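Local structure of phosphonate monoester hydrolase (Ruegeria pomeroyi, 4UPK) at residues D68-R73 with P377-G382; A186-P191 with P204-A209; P244-P249 with A290-G295. The protein is an enzyme of the sulfatase family, belonging to the alkaline phosphatase clan, whose members share an alpha/beta fold around a large central sheet. All coordinates share one frame; numbering follows the deposited sequence.

How the contacts relate
All three contacts are partly buried, none lying wholly in the core or wholly on the surface, yet each brings its segments together differently. Contact 1 belongs to the central sheet, where the start of strand 70-76 meets the loop 377-382. Its chemistry is thin: one bent backbone bond and a small apolar patch. Between centres, contact 2 lies about 37 Å from contact 1, and contact 3 lies about 35 Å from contact 1; both join loop to loop. The centres of contacts 2 and 3 are about 9 Å apart, and a probable backbone bond from Ala205 to Ala248 ties them together. Contact 2 relies on a bridging water, whereas contact 3 combines a straight direct bond with proline-on-ring packing.

Contact 1: residues D68-R73 with P377-G382; sequences DAVSFR and PGCKPG
Ala69 and Val70, both buried, make the tight part of this contact. A single backbone hydrogen bond joins the segments, from Gly382 N to Ala69 O at 2.8 Å. It is noticeably bent, with 133° at the hydrogen, and the donor stands 21° from the carbonyl plane. Gly382 makes this approach with a positive phi, a conformation that favours glycine. Next to the bond, CG2 of Val70 comes to 3.6 Å from the carbonyl oxygen of Lys380. CG1 of Val70 is turned anti to the backbone nitrogen (chi1 -174°), which leaves CG2 beside that nitrogen and facing the loop. CB of Cys379 is the apolar neighbour of the same methyl, with Val70 CG2 to Cys379 CB at 4.1 Å, and the Cys379 thiol is turned in as well, its SG 4.1 Å from CA of Ala69.

The setting is the mixed central sheet of the alkaline phosphatase-like fold. Strand 70-76 pairs antiparallel with strand 372-375 on one side and parallel with strand 384-386 on the other, and the loop 377-382 carries the chain between these two partners past the beginning of strand 70-76. Val70 is bonded through its backbone to Ile374, while Ser71 is bonded to His383 and Val385.

The other side of the contact is the one turned to solvent. Pro381 and Lys380 are exposed and Asp68 partly so, and they touch at a few atoms: Pro381 CB lies 3.8 Å from the carbonyl carbon of Asp68, and the two side chains meet at a slant. The carboxylate finds its polar partners outside both segments: OD2 hydrogen-bonds the Tyr337 hydroxyl and forms a salt bridge with Arg375. Lys380 is extended through its first three torsions, its end leading away from the strand.

Contact 2: residues A186-P191 with P204-A209; sequences AQVYVP and PAMYRA
Val188 meets both Met206 and Tyr207, giving one methyl to each. CG1 lies 3.7 Å from CE2 of Tyr207, and CG2 lies 4.1 Å from CE of Met206. The Met206 chain, bent at chi2 and chi3, brings SD to 4.1 Å from CA of Val188 and swings its terminal methyl round to the rim of the Tyr207 ring, in the ring plane. Ala205 CB sits over one face of that ring, offset toward the rim. The carbonyl oxygen of Val188 approaches Tyr207 CE2 obliquely at 3.4 Å.

The polar link is indirect. One water donates to Val188 O at 2.6 Å and to Val190 O at 2.7 Å, and accepts from Met206 N at 2.7 Å. It thus spends both hydrogens on one segment and takes an N-H from the other.

Behind this shell stands helix 169-177. Its Trp171 meets the Tyr207 ring edge-to-face and also touches Val188, and Leu175 packs against Val188 and Tyr207. The backbone of Pro204 is bonded to Arg192, closing the pair just past Pro191.

The touching backbones run nearly antiparallel, 163° apart, and the water bridges them where no direct hydrogen bond joins them. In this sulfatase-family enzyme, two non-regular pieces of the long connection between helices 169-177 and 213-224 thus fold back on each other through a water bridge.

Contact 3: residues P244-P249 with A290-G295; sequences PPLVAP and ASFVLG
The Phe292 ring carries Pro244 on one face: CG of the proline stands 3.8 Å from the ring centroid and only 7° off the normal, a well-centred CH-pi contact. At the ring edge, close to its plane, Leu246 CD1 comes within 4.0 Å of Phe292 CD2, the two side chains running alongside one another. Trp358 adds an edge-to-face ring contact from elsewhere in the chain.

The carbonyl oxygen of Phe292 itself receives the opposing backbone. Leu246 N donates to it at 2.8 Å in an almost straight bond, 176° at the hydrogen, and Pro245 CA adds a CA-H...O contact at 3.5 Å. Leu246 CG, held anti to its own carbonyl carbon and next to the nitrogen (chi1 -65°), lies close to the same oxygen, and this places CD1 by the ring.

The peptide bond between Pro244 and Pro245 is cis. Whereas Pro244 covers the ring, Pro245 lies side by side with Leu294, CB to CG 3.8 Å. Leu246 CB also touches Val293 CG1, and a water donates to Leu246 O while accepting from Leu294 N at 3.0 Å. Leu246 rests against Leu309 and Val312 of helix 303-333 too, which sets the 244-249 loop against that helix.

Since neither proline has an N-H to offer, Leu246 supplies the first backbone donor of the Pro244-Pro245-Leu246 run. The contact therefore works without charges: one direct bond and a water bridge probably fix how the loops lie against each other, and one proline on the ring face, a leucine methyl at its edge and a proline-leucine pair supply the rest.

Contact 1: residues D68-R73 with P377-G382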
loop_
_atom_site.group_PDB
_atom_site.type_symbol
_atom_site.label_atom_id
_atom_site.label_comp_id
_atom_site.label_asym_id
_atom_site.label_seq_id
_atom_site.Cartn_x
_atom_site.Cartn_y
_atom_site.Cartn_z
ATOM N N ASP A 68 8.772 -24.977 38.594
ATOM C CA ASP A 68 8.421 -23.638 39.039
ATOM C C ASP A 68 7.379 -22.975 38.109
ATOM O O ASP A 68 7.159 -21.763 38.183
ATOM C CB ASP A 68 9.711 -22.793 39.146
ATOM C CG ASP A 68 9.562 -21.496 39.909
ATOM O OD1 ASP A 68 8.914 -21.506 40.981
ATOM O OD2 ASP A 68 10.086 -20.466 39.430
ATOM N N ALA A 69 6.720 -23.769 37.249
ATOM C CA ALA A 69 5.769 -23.243 36.260
ATOM C C ALA A 69 4.666 -24.211 35.861
ATOM O O ALA A 69 4.404 -25.183 36.568
ATOM C CB ALA A 69 6.531 -22.782 35.017
ATOM N N VAL A 70 4.011 -23.928 34.710
ATOM C CA VAL A 70 2.926 -24.727 34.142
ATOM C C VAL A 70 3.418 -25.530 32.892
ATOM O O VAL A 70 3.933 -24.946 31.927
ATOM C CB VAL A 70 1.680 -23.843 33.843
ATOM C CG1 VAL A 70 0.496 -24.689 33.386
ATOM C CG2 VAL A 70 1.293 -22.986 35.052
ATOM N N SER A 71 3.252 -26.866 32.943
ATOM C CA SER A 71 3.615 -27.801 31.877
ATOM C C SER A 71 2.355 -28.293 31.165
ATOM O O SER A 71 1.386 -28.664 31.822
ATOM C CB SER A 71 4.373 -29.001 32.442
ATOM O OG SER A 71 5.558 -28.585 33.099
ATOM N N PHE A 72 2.384 -28.301 29.820
ATOM C CA PHE A 72 1.282 -28.711 28.960
ATOM C C PHE A 72 1.659 -30.045 28.321
ATOM O O PHE A 72 2.533 -30.099 27.443
ATOM C CB PHE A 72 0.969 -27.604 27.925
ATOM C CG PHE A 72 0.468 -26.311 28.544
ATOM C CD1 PHE A 72 1.356 -25.386 29.090
ATOM C CD2 PHE A 72 -0.889 -26.025 28.590
ATOM C CE1 PHE A 72 0.894 -24.199 29.665
ATOM C CE2 PHE A 72 -1.355 -24.838 29.179
ATOM C CZ PHE A 72 -0.459 -23.930 29.708
ATOM N N ARG A 73 1.021 -31.127 28.800
ATOM C CA ARG A 73 1.302 -32.511 28.388
ATOM C C ARG A 73 0.673 -33.039 27.084
ATOM O O ARG A 73 1.131 -34.079 26.573
ATOM C CB ARG A 73 1.062 -33.492 29.554
ATOM C CG ARG A 73 1.978 -33.224 30.737
ATOM C CD ARG A 73 3.375 -33.847 30.631
ATOM N NE ARG A 73 4.318 -33.200 31.552
ATOM C CZ ARG A 73 4.449 -33.513 32.838
ATOM N NH1 ARG A 73 3.713 -34.479 33.372
ATOM N NH2 ARG A 73 5.303 -32.855 33.601
ATOM N N PRO A 377 4.175 -14.424 36.190
ATOM C CA PRO A 377 4.000 -14.016 37.606
ATOM C C PRO A 377 2.593 -14.355 38.110
ATOM O O PRO A 377 1.604 -14.036 37.446
ATOM C CB PRO A 377 4.232 -12.491 37.583
ATOM C CG PRO A 377 4.214 -12.091 36.145
ATOM C CD PRO A 377 4.611 -13.291 35.345
ATOM N N GLY A 378 2.529 -15.071 39.228
ATOM C CA GLY A 378 1.278 -15.509 39.842
ATOM C C GLY A 378 0.706 -16.828 39.343
ATOM O O GLY A 378 -0.430 -17.171 39.698
ATOM N N CYS A 379 1.465 -17.586 38.512
ATOM C CA CYS A 379 0.995 -18.885 38.002
ATOM C C CYS A 379 1.120 -19.944 39.102
ATOM O O CYS A 379 1.788 -19.694 40.109
ATOM C CB CYS A 379 1.734 -19.297 36.726
ATOM S SG CYS A 379 3.435 -19.898 36.989
ATOM N N LYS A 380 0.455 -21.107 38.922
ATOM C CA LYS A 380 0.501 -22.219 39.875
ATOM C C LYS A 380 1.784 -23.009 39.598
ATOM O O LYS A 380 1.847 -23.667 38.555
ATOM C CB LYS A 380 -0.750 -23.107 39.714
ATOM C CG LYS A 380 -0.980 -24.086 40.865
ATOM C CD LYS A 380 -2.314 -24.795 40.690
ATOM C CE LYS A 380 -2.625 -25.757 41.804
ATOM N NZ LYS A 380 -3.418 -25.113 42.888
ATOM N N PRO A 381 2.843 -22.919 40.451
ATOM C CA PRO A 381 4.082 -23.667 40.144
ATOM C C PRO A 381 3.885 -25.181 40.251
ATOM O O PRO A 381 3.252 -25.648 41.207
ATOM C CB PRO A 381 5.108 -23.118 41.154
ATOM C CG PRO A 381 4.307 -22.569 42.258
ATOM C CD PRO A 381 2.962 -22.174 41.726
ATOM N N GLY A 382 4.381 -25.914 39.252
ATOM C CA GLY A 382 4.268 -27.367 39.200
ATOM C C GLY A 382 2.952 -27.892 38.649
ATOM O O GLY A 382 2.752 -29.107 38.628
#

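Contact 2: residues A186-P191 with P204-A209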
loop_
_atom_site.group_PDB
_atom_site.type_symbol
_atom_site.label_atom_id
_atom_site.label_comp_id
_atom_site.label_asym_id
_atom_site.label_seq_id
_atom_site.Cartn_x
_atom_site.Cartn_y
_atom_site.Cartn_z
ATOM N N ALA A 186 29.794 -26.550 5.046
ATOM C CA ALA A 186 29.427 -27.963 5.285
ATOM C C ALA A 186 30.504 -28.786 6.057
ATOM O O ALA A 186 30.166 -29.783 6.690
ATOM C CB ALA A 186 29.076 -28.648 3.973
ATOM N N GLN A 187 31.777 -28.352 6.025
ATOM C CA GLN A 187 32.882 -29.013 6.727
ATOM C C GLN A 187 32.784 -28.900 8.261
ATOM O O GLN A 187 33.305 -29.746 8.978
ATOM C CB GLN A 187 34.237 -28.482 6.234
ATOM C CG GLN A 187 34.594 -28.870 4.792
ATOM C CD GLN A 187 35.797 -28.104 4.251
ATOM O OE1 GLN A 187 36.659 -27.608 4.998
ATOM N NE2 GLN A 187 35.887 -28.000 2.924
ATOM N N VAL A 188 32.139 -27.842 8.743
ATOM C CA VAL A 188 31.902 -27.507 10.158
ATOM C C VAL A 188 31.071 -28.625 10.881
ATOM O O VAL A 188 31.283 -28.888 12.054
ATOM C CB VAL A 188 31.192 -26.106 10.204
ATOM C CG1 VAL A 188 30.576 -25.797 11.565
ATOM C CG2 VAL A 188 32.118 -24.984 9.759
ATOM N N TYR A 189 30.162 -29.282 10.153
ATOM C CA TYR A 189 29.230 -30.302 10.661
ATOM C C TYR A 189 29.723 -31.750 10.593
ATOM O O TYR A 189 29.019 -32.662 11.044
ATOM C CB TYR A 189 27.874 -30.148 9.943
ATOM C CG TYR A 189 27.222 -28.816 10.206
ATOM C CD1 TYR A 189 26.652 -28.531 11.445
ATOM C CD2 TYR A 189 27.221 -27.814 9.238
ATOM C CE1 TYR A 189 26.064 -27.297 11.703
ATOM C CE2 TYR A 189 26.630 -26.572 9.485
ATOM C CZ TYR A 189 26.046 -26.323 10.719
ATOM O OH TYR A 189 25.438 -25.126 10.993
ATOM N N VAL A 190 30.920 -31.955 10.009
ATOM C CA VAL A 190 31.539 -33.274 9.861
ATOM C C VAL A 190 32.155 -33.681 11.224
ATOM O O VAL A 190 32.975 -32.927 11.758
ATOM C CB VAL A 190 32.572 -33.316 8.690
ATOM C CG1 VAL A 190 33.238 -34.683 8.576
ATOM C CG2 VAL A 190 31.921 -32.928 7.361
ATOM N N PRO A 191 31.737 -34.831 11.811
ATOM C CA PRO A 191 32.324 -35.267 13.084
ATOM C C PRO A 191 33.802 -35.613 12.916
ATOM O O PRO A 191 34.208 -36.138 11.867
ATOM C CB PRO A 191 31.508 -36.521 13.441
ATOM C CG PRO A 191 30.273 -36.459 12.594
ATOM C CD PRO A 191 30.754 -35.819 11.328
ATOM N N PRO A 204 33.614 -36.260 17.958
ATOM C CA PRO A 204 33.328 -34.895 18.460
ATOM C C PRO A 204 33.296 -33.839 17.337
ATOM O O PRO A 204 33.942 -34.013 16.310
ATOM C CB PRO A 204 34.466 -34.637 19.459
ATOM C CG PRO A 204 35.577 -35.510 19.005
ATOM C CD PRO A 204 34.922 -36.754 18.438
ATOM N N ALA A 205 32.531 -32.768 17.505
ATOM C CA ALA A 205 32.481 -31.707 16.497
ATOM C C ALA A 205 33.851 -31.014 16.374
ATOM O O ALA A 205 34.638 -31.051 17.319
ATOM C CB ALA A 205 31.399 -30.697 16.850
ATOM N N MET A 206 34.134 -30.424 15.196
ATOM C CA MET A 206 35.354 -29.668 14.841
ATOM C C MET A 206 35.606 -28.549 15.876
ATOM O O MET A 206 36.746 -28.274 16.242
ATOM C CB MET A 206 35.191 -29.069 13.411
ATOM C CG MET A 206 36.200 -27.950 13.034
ATOM S SD MET A 206 35.546 -26.686 11.869
ATOM C CE MET A 206 34.572 -25.698 12.990
ATOM N N TYR A 207 34.519 -27.914 16.333
ATOM C CA TYR A 207 34.523 -26.816 17.301
ATOM C C TYR A 207 34.377 -27.316 18.743
ATOM O O TYR A 207 33.690 -28.313 18.997
ATOM C CB TYR A 207 33.419 -25.779 16.953
ATOM C CG TYR A 207 32.088 -26.409 16.596
ATOM C CD1 TYR A 207 31.166 -26.752 17.586
ATOM C CD2 TYR A 207 31.753 -26.675 15.269
ATOM C CE1 TYR A 207 29.944 -27.346 17.262
ATOM C CE2 TYR A 207 30.552 -27.304 14.939
ATOM C CZ TYR A 207 29.645 -27.628 15.936
ATOM O OH TYR A 207 28.455 -28.225 15.600
ATOM N N ARG A 208 35.019 -26.614 19.678
ATOM C CA ARG A 208 34.920 -26.909 21.117
ATOM C C ARG A 208 33.522 -26.473 21.573
ATOM O O ARG A 208 32.880 -25.684 20.870
ATOM C CB ARG A 208 36.007 -26.171 21.926
ATOM C CG ARG A 208 37.420 -26.612 21.561
ATOM C CD ARG A 208 38.499 -25.742 22.189
ATOM N NE ARG A 208 38.623 -25.999 23.621
ATOM C CZ ARG A 208 38.880 -25.072 24.539
ATOM N NH1 ARG A 208 39.062 -23.804 24.184
ATOM N NH2 ARG A 208 38.947 -25.404 25.823
ATOM N N ALA A 209 33.042 -27.005 22.714
ATOM C CA ALA A 209 31.726 -26.692 23.282
ATOM C C ALA A 209 31.488 -25.188 23.462
ATOM O O ALA A 209 30.413 -24.710 23.124
ATOM C CB ALA A 209 31.527 -27.419 24.606
HETATM O O HOH W 1 32.151 -30.923 13.423
#

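Contact 3: residues P244-P249 with A290-G295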
loop_
_atom_site.group_PDB
_atom_site.type_symbol
_atom_site.label_atom_id
_atom_site.label_comp_id
_atom_site.label_asym_id
_atom_site.label_seq_id
_atom_site.Cartn_x
_atom_site.Cartn_y
_atom_site.Cartn_z
ATOM N N PRO A 244 19.504 -32.207 12.646
ATOM C CA PRO A 244 20.582 -32.615 11.729
ATOM C C PRO A 244 21.298 -31.402 11.097
ATOM O O PRO A 244 20.691 -30.334 11.019
ATOM C CB PRO A 244 19.841 -33.465 10.676
ATOM C CG PRO A 244 18.420 -33.053 10.755
ATOM C CD PRO A 244 18.187 -32.706 12.179
ATOM N N PRO A 245 22.565 -31.505 10.618
ATOM C CA PRO A 245 23.466 -32.678 10.625
ATOM C C PRO A 245 23.900 -32.944 12.051
ATOM O O PRO A 245 24.462 -32.062 12.702
ATOM C CB PRO A 245 24.634 -32.249 9.712
ATOM C CG PRO A 245 24.176 -30.980 9.021
ATOM C CD PRO A 245 23.231 -30.348 9.997
ATOM N N LEU A 246 23.537 -34.130 12.555
ATOM C CA LEU A 246 23.811 -34.572 13.914
ATOM C C LEU A 246 25.296 -34.700 14.231
ATOM O O LEU A 246 25.984 -35.591 13.733
ATOM C CB LEU A 246 23.044 -35.862 14.276
ATOM C CG LEU A 246 21.509 -35.770 14.331
ATOM C CD1 LEU A 246 20.907 -37.143 14.580
ATOM C CD2 LEU A 246 21.047 -34.787 15.424
ATOM N N VAL A 247 25.781 -33.755 15.039
ATOM C CA VAL A 247 27.139 -33.663 15.541
ATOM C C VAL A 247 27.070 -32.886 16.846
ATOM O O VAL A 247 26.344 -31.900 16.924
ATOM C CB VAL A 247 28.175 -33.104 14.500
ATOM C CG1 VAL A 247 27.940 -31.627 14.138
ATOM C CG2 VAL A 247 29.607 -33.359 14.950
ATOM N N ALA A 248 27.794 -33.354 17.880
ATOM C CA ALA A 248 27.823 -32.697 19.184
ATOM C C ALA A 248 29.251 -32.418 19.614
ATOM O O ALA A 248 30.124 -33.262 19.381
ATOM C CB ALA A 248 27.093 -33.538 20.230
ATOM N N PRO A 249 29.544 -31.222 20.200
ATOM C CA PRO A 249 30.917 -30.971 20.661
ATOM C C PRO A 249 31.243 -31.788 21.928
ATOM O O PRO A 249 30.320 -32.181 22.657
ATOM C CB PRO A 249 30.913 -29.466 20.912
ATOM C CG PRO A 249 29.526 -29.176 21.359
ATOM C CD PRO A 249 28.645 -30.098 20.557
ATOM N N ALA A 290 21.614 -41.625 6.972
ATOM C CA ALA A 290 22.561 -41.073 5.978
ATOM C C ALA A 290 22.275 -39.607 5.617
ATOM O O ALA A 290 23.216 -38.874 5.286
ATOM C CB ALA A 290 22.572 -41.920 4.716
ATOM N N SER A 291 20.999 -39.169 5.680
ATOM C CA SER A 291 20.642 -37.778 5.379
ATOM C C SER A 291 20.652 -36.879 6.631
ATOM O O SER A 291 20.544 -35.665 6.506
ATOM C CB SER A 291 19.299 -37.703 4.644
ATOM O OG SER A 291 18.206 -38.031 5.490
ATOM N N PHE A 292 20.788 -37.473 7.826
ATOM C CA PHE A 292 20.783 -36.790 9.128
ATOM C C PHE A 292 22.174 -36.444 9.694
ATOM O O PHE A 292 22.269 -35.926 10.813
ATOM C CB PHE A 292 19.987 -37.630 10.146
ATOM C CG PHE A 292 18.586 -37.151 10.402
ATOM C CD1 PHE A 292 17.695 -36.965 9.355
ATOM C CD2 PHE A 292 18.149 -36.900 11.699
ATOM C CE1 PHE A 292 16.404 -36.497 9.594
ATOM C CE2 PHE A 292 16.853 -36.444 11.937
ATOM C CZ PHE A 292 15.996 -36.236 10.884
ATOM N N VAL A 293 23.242 -36.723 8.919
ATOM C CA VAL A 293 24.645 -36.476 9.283
ATOM C C VAL A 293 25.435 -36.089 8.006
ATOM O O VAL A 293 24.980 -36.390 6.916
ATOM C CB VAL A 293 25.321 -37.704 10.002
ATOM C CG1 VAL A 293 24.752 -37.954 11.393
ATOM C CG2 VAL A 293 25.275 -38.968 9.154
ATOM N N LEU A 294 26.619 -35.459 8.150
ATOM C CA LEU A 294 27.503 -35.095 7.026
ATOM C C LEU A 294 28.820 -35.890 7.080
ATOM O O LEU A 294 29.417 -35.999 8.153
ATOM C CB LEU A 294 27.776 -33.571 6.958
ATOM C CG LEU A 294 26.605 -32.659 6.507
ATOM C CD1 LEU A 294 27.066 -31.211 6.379
ATOM C CD2 LEU A 294 25.992 -33.101 5.154
ATOM N N GLY A 295 29.216 -36.480 5.943
ATOM C CA GLY A 295 30.449 -37.261 5.802
ATOM C C GLY A 295 30.295 -38.773 5.737
ATOM O O GLY A 295 31.301 -39.500 5.748
HETATM O O HOH W 2 27.060 -34.448 10.908
#